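Long-range contacts in hypothetical protein SpyM3_0169 (Streptococcus pyogenes, PDB 1PG6), which is of unknown function but belongs by sequence to the AIM24 family, related to the cupins, and binds calcium ions in the crystal: residues A[35-40]-A[82-87]; A[181-186]-A[210-215]. All coordinates share one frame; numbering follows the deposited sequence.

Contact 1 (A[35-40]-A[82-87])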
loop_
_atom_site.group_PDB
_atom_site.type_symbol
_atom_site.label_atom_id
_atom_site.label_comp_id
_atom_site.label_asym_id
_atom_site.label_seq_id
_atom_site.Cartn_x
_atom_site.Cartn_y
_atom_site.Cartn_z
ATOM N N SER A 35 7.178 2.433 16.944
ATOM C CA SER A 35 6.071 2.996 16.181
ATOM C C SER A 35 5.879 2.275 14.858
ATOM O O SER A 35 6.733 1.504 14.417
ATOM C CB SER A 35 6.318 4.478 15.898
ATOM O OG SER A 35 7.365 4.638 14.958
ATOM N N VAL A 36 4.748 2.544 14.220
ATOM C CA VAL A 36 4.449 1.934 12.941
ATOM C C VAL A 36 3.475 2.793 12.157
ATOM O O VAL A 36 2.542 3.367 12.723
ATOM C CB VAL A 36 3.840 0.525 13.126
ATOM C CG1 VAL A 36 2.593 0.599 13.990
ATOM C CG2 VAL A 36 3.519 -0.086 11.775
ATOM N N TYR A 37 3.716 2.892 10.855
ATOM C CA TYR A 37 2.843 3.643 9.963
ATOM C C TYR A 37 1.750 2.660 9.563
ATOM O O TYR A 37 2.032 1.483 9.332
ATOM C CB TYR A 37 3.581 4.084 8.698
ATOM C CG TYR A 37 4.740 5.031 8.917
ATOM C CD1 TYR A 37 6.031 4.550 9.144
ATOM C CD2 TYR A 37 4.546 6.410 8.877
ATOM C CE1 TYR A 37 7.104 5.426 9.320
ATOM C CE2 TYR A 37 5.611 7.291 9.053
ATOM C CZ TYR A 37 6.882 6.797 9.273
ATOM O OH TYR A 37 7.935 7.674 9.435
ATOM N N LEU A 38 0.513 3.133 9.465
ATOM C CA LEU A 38 -0.583 2.247 9.089
ATOM C C LEU A 38 -1.622 2.880 8.179
ATOM O O LEU A 38 -1.841 4.094 8.192
ATOM C CB LEU A 38 -1.290 1.706 10.335
ATOM C CG LEU A 38 -1.817 2.744 11.325
ATOM C CD1 LEU A 38 -3.271 2.470 11.677
ATOM C CD2 LEU A 38 -0.947 2.709 12.571
ATOM N N GLN A 39 -2.247 2.026 7.379
ATOM C CA GLN A 39 -3.305 2.423 6.462
ATOM C C GLN A 39 -4.391 3.100 7.291
ATOM O O GLN A 39 -4.856 2.542 8.283
ATOM C CB GLN A 39 -3.860 1.168 5.787
ATOM C CG GLN A 39 -5.106 1.360 4.950
ATOM C CD GLN A 39 -5.661 0.032 4.463
ATOM O OE1 GLN A 39 -5.158 -0.551 3.499
ATOM N NE2 GLN A 39 -6.687 -0.469 5.149
ATOM N N GLN A 40 -4.788 4.304 6.895
ATOM C CA GLN A 40 -5.808 5.020 7.646
ATOM C C GLN A 40 -7.031 4.136 7.851
ATOM O O GLN A 40 -7.522 3.518 6.911
ATOM C CB GLN A 40 -6.232 6.294 6.915
ATOM C CG GLN A 40 -7.157 7.162 7.747
ATOM C CD GLN A 40 -7.876 8.219 6.934
ATOM O OE1 GLN A 40 -8.435 9.163 7.488
ATOM N NE2 GLN A 40 -7.878 8.057 5.615
ATOM N N ILE A 82 -2.285 7.873 5.778
ATOM C CA ILE A 82 -1.394 7.029 6.555
ATOM C C ILE A 82 -1.250 7.650 7.939
ATOM O O ILE A 82 -0.922 8.830 8.070
ATOM C CB ILE A 82 0.000 6.911 5.905
ATOM C CG1 ILE A 82 -0.116 6.203 4.553
ATOM C CG2 ILE A 82 0.939 6.143 6.829
ATOM C CD1 ILE A 82 1.209 6.031 3.825
ATOM N N THR A 83 -1.521 6.855 8.967
ATOM C CA THR A 83 -1.411 7.325 10.340
ATOM C C THR A 83 -0.270 6.592 11.024
ATOM O O THR A 83 0.305 5.658 10.463
ATOM C CB THR A 83 -2.724 7.092 11.119
ATOM O OG1 THR A 83 -3.058 5.700 11.094
ATOM C CG2 THR A 83 -3.855 7.884 10.490
ATOM N N GLN A 84 0.073 7.015 12.233
ATOM C CA GLN A 84 1.162 6.362 12.942
ATOM C C GLN A 84 0.786 6.055 14.379
ATOM O O GLN A 84 0.219 6.893 15.078
ATOM C CB GLN A 84 2.419 7.234 12.888
ATOM C CG GLN A 84 3.680 6.537 13.382
ATOM C CD GLN A 84 4.952 7.186 12.858
ATOM O OE1 GLN A 84 5.190 8.375 13.071
ATOM N NE2 GLN A 84 5.775 6.402 12.171
ATOM N N ALA A 85 1.100 4.839 14.807
ATOM C CA ALA A 85 0.810 4.399 16.161
ATOM C C ALA A 85 2.106 4.374 16.961
ATOM O O ALA A 85 3.116 3.850 16.495
ATOM C CB ALA A 85 0.185 3.012 16.132
HETATM N N MSE A 86 2.076 4.968 18.151
HETATM C CA MSE A 86 3.245 5.007 19.027
HETATM C C MSE A 86 2.963 4.251 20.317
HETATM O O MSE A 86 1.847 4.288 20.835
HETATM C CB MSE A 86 3.632 6.451 19.360
HETATM C CG MSE A 86 4.428 7.158 18.277
HETATM SE SE MSE A 86 3.389 7.647 16.734
HETATM C CE MSE A 86 3.285 9.554 17.050
ATOM N N SER A 87 3.981 3.577 20.840
ATOM C CA SER A 87 3.831 2.802 22.064
ATOM C C SER A 87 4.674 3.339 23.218
ATOM O O SER A 87 5.849 3.668 23.048
ATOM C CB SER A 87 4.203 1.341 21.798
ATOM O OG SER A 87 3.951 0.529 22.930
#

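Contact 2 (A[181-186]-A[210-215])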
loop_
_atom_site.group_PDB
_atom_site.type_symbol
_atom_site.label_atom_id
_atom_site.label_comp_id
_atom_site.label_asym_id
_atom_site.label_seq_id
_atom_site.Cartn_x
_atom_site.Cartn_y
_atom_site.Cartn_z
ATOM N N ALA A 181 -4.360 -2.397 -12.190
ATOM C CA ALA A 181 -5.368 -2.645 -11.158
ATOM C C ALA A 181 -5.085 -3.966 -10.442
ATOM O O ALA A 181 -5.623 -4.227 -9.366
ATOM C CB ALA A 181 -6.755 -2.680 -11.784
ATOM N N HIS A 182 -4.248 -4.796 -11.056
ATOM C CA HIS A 182 -3.879 -6.094 -10.486
ATOM C C HIS A 182 -2.474 -6.099 -9.893
ATOM O O HIS A 182 -1.991 -7.133 -9.427
ATOM C CB HIS A 182 -3.983 -7.188 -11.551
ATOM C CG HIS A 182 -5.392 -7.580 -11.878
ATOM N ND1 HIS A 182 -6.091 -8.513 -11.143
ATOM C CD2 HIS A 182 -6.245 -7.129 -12.826
ATOM C CE1 HIS A 182 -7.319 -8.617 -11.625
ATOM N NE2 HIS A 182 -7.438 -7.788 -12.645
ATOM N N VAL A 183 -1.817 -4.944 -9.901
ATOM C CA VAL A 183 -0.465 -4.848 -9.366
ATOM C C VAL A 183 -0.478 -4.378 -7.919
ATOM O O VAL A 183 -0.993 -3.310 -7.605
ATOM C CB VAL A 183 0.395 -3.891 -10.223
ATOM C CG1 VAL A 183 1.762 -3.689 -9.586
ATOM C CG2 VAL A 183 0.545 -4.458 -11.629
ATOM N N VAL A 184 0.081 -5.193 -7.031
ATOM C CA VAL A 184 0.122 -4.853 -5.613
ATOM C C VAL A 184 1.380 -4.060 -5.250
ATOM O O VAL A 184 1.305 -2.918 -4.788
ATOM C CB VAL A 184 0.084 -6.127 -4.733
ATOM C CG1 VAL A 184 0.172 -5.752 -3.255
ATOM C CG2 VAL A 184 -1.196 -6.907 -5.006
ATOM N N ALA A 185 2.535 -4.682 -5.461
ATOM C CA ALA A 185 3.812 -4.064 -5.132
ATOM C C ALA A 185 4.899 -4.709 -5.978
ATOM O O ALA A 185 4.729 -5.823 -6.470
ATOM C CB ALA A 185 4.110 -4.272 -3.647
ATOM N N TRP A 186 6.019 -4.017 -6.153
ATOM C CA TRP A 186 7.096 -4.579 -6.957
ATOM C C TRP A 186 8.454 -4.025 -6.552
ATOM O O TRP A 186 8.541 -2.976 -5.917
ATOM C CB TRP A 186 6.817 -4.326 -8.446
ATOM C CG TRP A 186 6.836 -2.875 -8.849
ATOM C CD1 TRP A 186 7.896 -2.188 -9.375
ATOM C CD2 TRP A 186 5.752 -1.939 -8.770
ATOM N NE1 TRP A 186 7.539 -0.887 -9.631
ATOM C CE2 TRP A 186 6.233 -0.704 -9.267
ATOM C CE3 TRP A 186 4.423 -2.021 -8.328
ATOM C CZ2 TRP A 186 5.427 0.442 -9.335
ATOM C CZ3 TRP A 186 3.624 -0.879 -8.396
ATOM C CH2 TRP A 186 4.132 0.337 -8.897
ATOM N N VAL A 210 -5.161 1.756 -17.255
ATOM C CA VAL A 210 -3.720 1.840 -17.443
ATOM C C VAL A 210 -3.016 0.539 -17.083
ATOM O O VAL A 210 -3.443 -0.189 -16.185
ATOM C CB VAL A 210 -3.089 2.970 -16.589
ATOM C CG1 VAL A 210 -3.587 4.327 -17.064
ATOM C CG2 VAL A 210 -3.421 2.759 -15.119
ATOM N N VAL A 211 -1.938 0.254 -17.799
ATOM C CA VAL A 211 -1.155 -0.944 -17.546
ATOM C C VAL A 211 0.194 -0.518 -16.986
ATOM O O VAL A 211 0.581 0.649 -17.087
ATOM C CB VAL A 211 -0.924 -1.760 -18.836
ATOM C CG1 VAL A 211 -2.255 -2.182 -19.430
ATOM C CG2 VAL A 211 -0.126 -0.941 -19.839
ATOM N N ASN A 212 0.900 -1.466 -16.383
ATOM C CA ASN A 212 2.214 -1.201 -15.820
ATOM C C ASN A 212 3.188 -2.106 -16.566
ATOM O O ASN A 212 3.036 -3.329 -16.562
ATOM C CB ASN A 212 2.227 -1.540 -14.322
ATOM C CG ASN A 212 3.380 -0.883 -13.581
ATOM O OD1 ASN A 212 4.461 -0.684 -14.138
ATOM N ND2 ASN A 212 3.159 -0.557 -12.312
ATOM N N THR A 213 4.169 -1.508 -17.238
ATOM C CA THR A 213 5.164 -2.288 -17.962
ATOM C C THR A 213 6.447 -2.328 -17.137
ATOM O O THR A 213 7.031 -1.288 -16.823
ATOM C CB THR A 213 5.469 -1.683 -19.351
ATOM O OG1 THR A 213 4.304 -1.784 -20.180
ATOM C CG2 THR A 213 6.622 -2.428 -20.014
ATOM N N PHE A 214 6.866 -3.540 -16.777
ATOM C CA PHE A 214 8.064 -3.767 -15.973
ATOM C C PHE A 214 9.215 -4.296 -16.818
ATOM O O PHE A 214 9.007 -5.079 -17.742
ATOM C CB PHE A 214 7.771 -4.794 -14.875
ATOM C CG PHE A 214 6.630 -4.417 -13.984
ATOM C CD1 PHE A 214 6.810 -3.507 -12.950
ATOM C CD2 PHE A 214 5.369 -4.967 -14.183
ATOM C CE1 PHE A 214 5.748 -3.145 -12.123
ATOM C CE2 PHE A 214 4.302 -4.613 -13.364
ATOM C CZ PHE A 214 4.491 -3.701 -12.330
ATOM N N ARG A 215 10.428 -3.868 -16.486
ATOM C CA ARG A 215 11.623 -4.316 -17.198
ATOM C C ARG A 215 12.781 -4.456 -16.214
ATOM O O ARG A 215 13.002 -3.575 -15.385
ATOM C CB ARG A 215 12.004 -3.303 -18.285
ATOM C CG ARG A 215 10.878 -2.958 -19.241
ATOM C CD ARG A 215 11.322 -1.951 -20.292
ATOM N NE ARG A 215 10.254 -1.667 -21.247
ATOM C CZ ARG A 215 10.422 -0.998 -22.382
ATOM N NH1 ARG A 215 11.623 -0.537 -22.718
ATOM N NH2 ARG A 215 9.387 -0.793 -23.185
HETATM O O HOH W 1 -5.537 -0.216 -14.448
#

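Contact 1 (A[35-40]-A[82-87])
V36 and A85 exchange two backbone hydrogen bonds, and L38 and T83 do the same two residues further on, so that strands 35-39 and 82-87 run antiparallel as neighbours in a six-stranded sheet. V36 O takes A85 N at 2.9 Å, whereas the return bond from V36 N to A85 O is longer and more bent, with an angle of 146° at the hydrogen. Between these hydrogen-bonded pairs lies the non-hydrogen-bonded pair Y37 and Q84, whose side chains extend alongside each other on the face shared with S35, I82 and M86. Q84 holds CG anti to its backbone N (chi1 -170°) and continues extended, which brings NE2 over the centre of the Y37 ring, 3.0 Å above its plane; amide and ring are inclined by 41°. At the foot of the same ring, I82 CG2 meets Y37 CB at 3.8 Å. On the other face, L38 CG lies 3.2 Å from T83 OG1, and L38 CD2 reaches A85 CB at 3.7 Å. V36 CG1 lies 4.0 Å from A85 CB, so that this methyl meets both V36 and L38. L95 and L93 of strand 91-95 cover L38 and A85, while strand 120-124 continues the sheet beyond 35-39. The contact thus has two unlike faces: a buried one, mainly aliphatic, and a more polar one, partly exposed at Y37 and Q84, where the amide N-H groups of Q84 probably gain some favourable interaction with the tyrosine pi cloud.

Contact 2 (A[181-186]-A[210-215])
The contact between W186 and F214 belongs to a buried layer between two antiparallel sheets, one containing strand 183-187 and the other strand 211-215. The axes of the short strand segments come within 10.0 Å, at an angle of 28°, and the direct contacts between them are made by side chains. F214 turns an edge toward the five-membered ring of W186, planes at 64° and centroids 4.8 Å apart, in a T-shaped (edge-to-face) stack; F214 CE1 makes the nearest approach, 3.5 Å from W186 CG. The indole gets there by a first torsion of 66°, its CG placed between backbone N and carbonyl carbon. The arrangement is consistent with the face-to-face packing of a beta sandwich, and a classic beta bulge, in which V184 and A185 both face Y221, lies between the two residues that strand 183-187 sends inward, V183 and W186. V183 CG1 meets the edge of the F214 ring at CZ, 3.9 Å away. N212 approaches the six-membered end of the indole on the same face as F214: its ND2 is 3.7 Å from W186 CH2, with the amide nearly perpendicular to the ring. Y192 of strand 191-195 adds a second edge-to-face partner for W186. Just ahead of both strands, a water donates to V210 O at 2.7 Å and accepts a weak hydrogen bond from A181 N.

From the N terminus, the chain lays down strand 35-39 early and returns to it with 82-87, so contact 1 closes a loop of 41 residues that includes strands 43-46 and 50-53 and helix 67-76. Contact 2 opens only much later and closes a shorter loop of 23 residues, carrying strand 191-195 and helix 200-206. The two are therefore in series, neither nested nor crossed. Contact 1 joins neighbouring strands within one sheet, whereas contact 2 joins separate sheets. They lie on opposite sides of the chain's centre, their own centres about 26 Å apart and their nearest atoms about 10 Å apart, without touching.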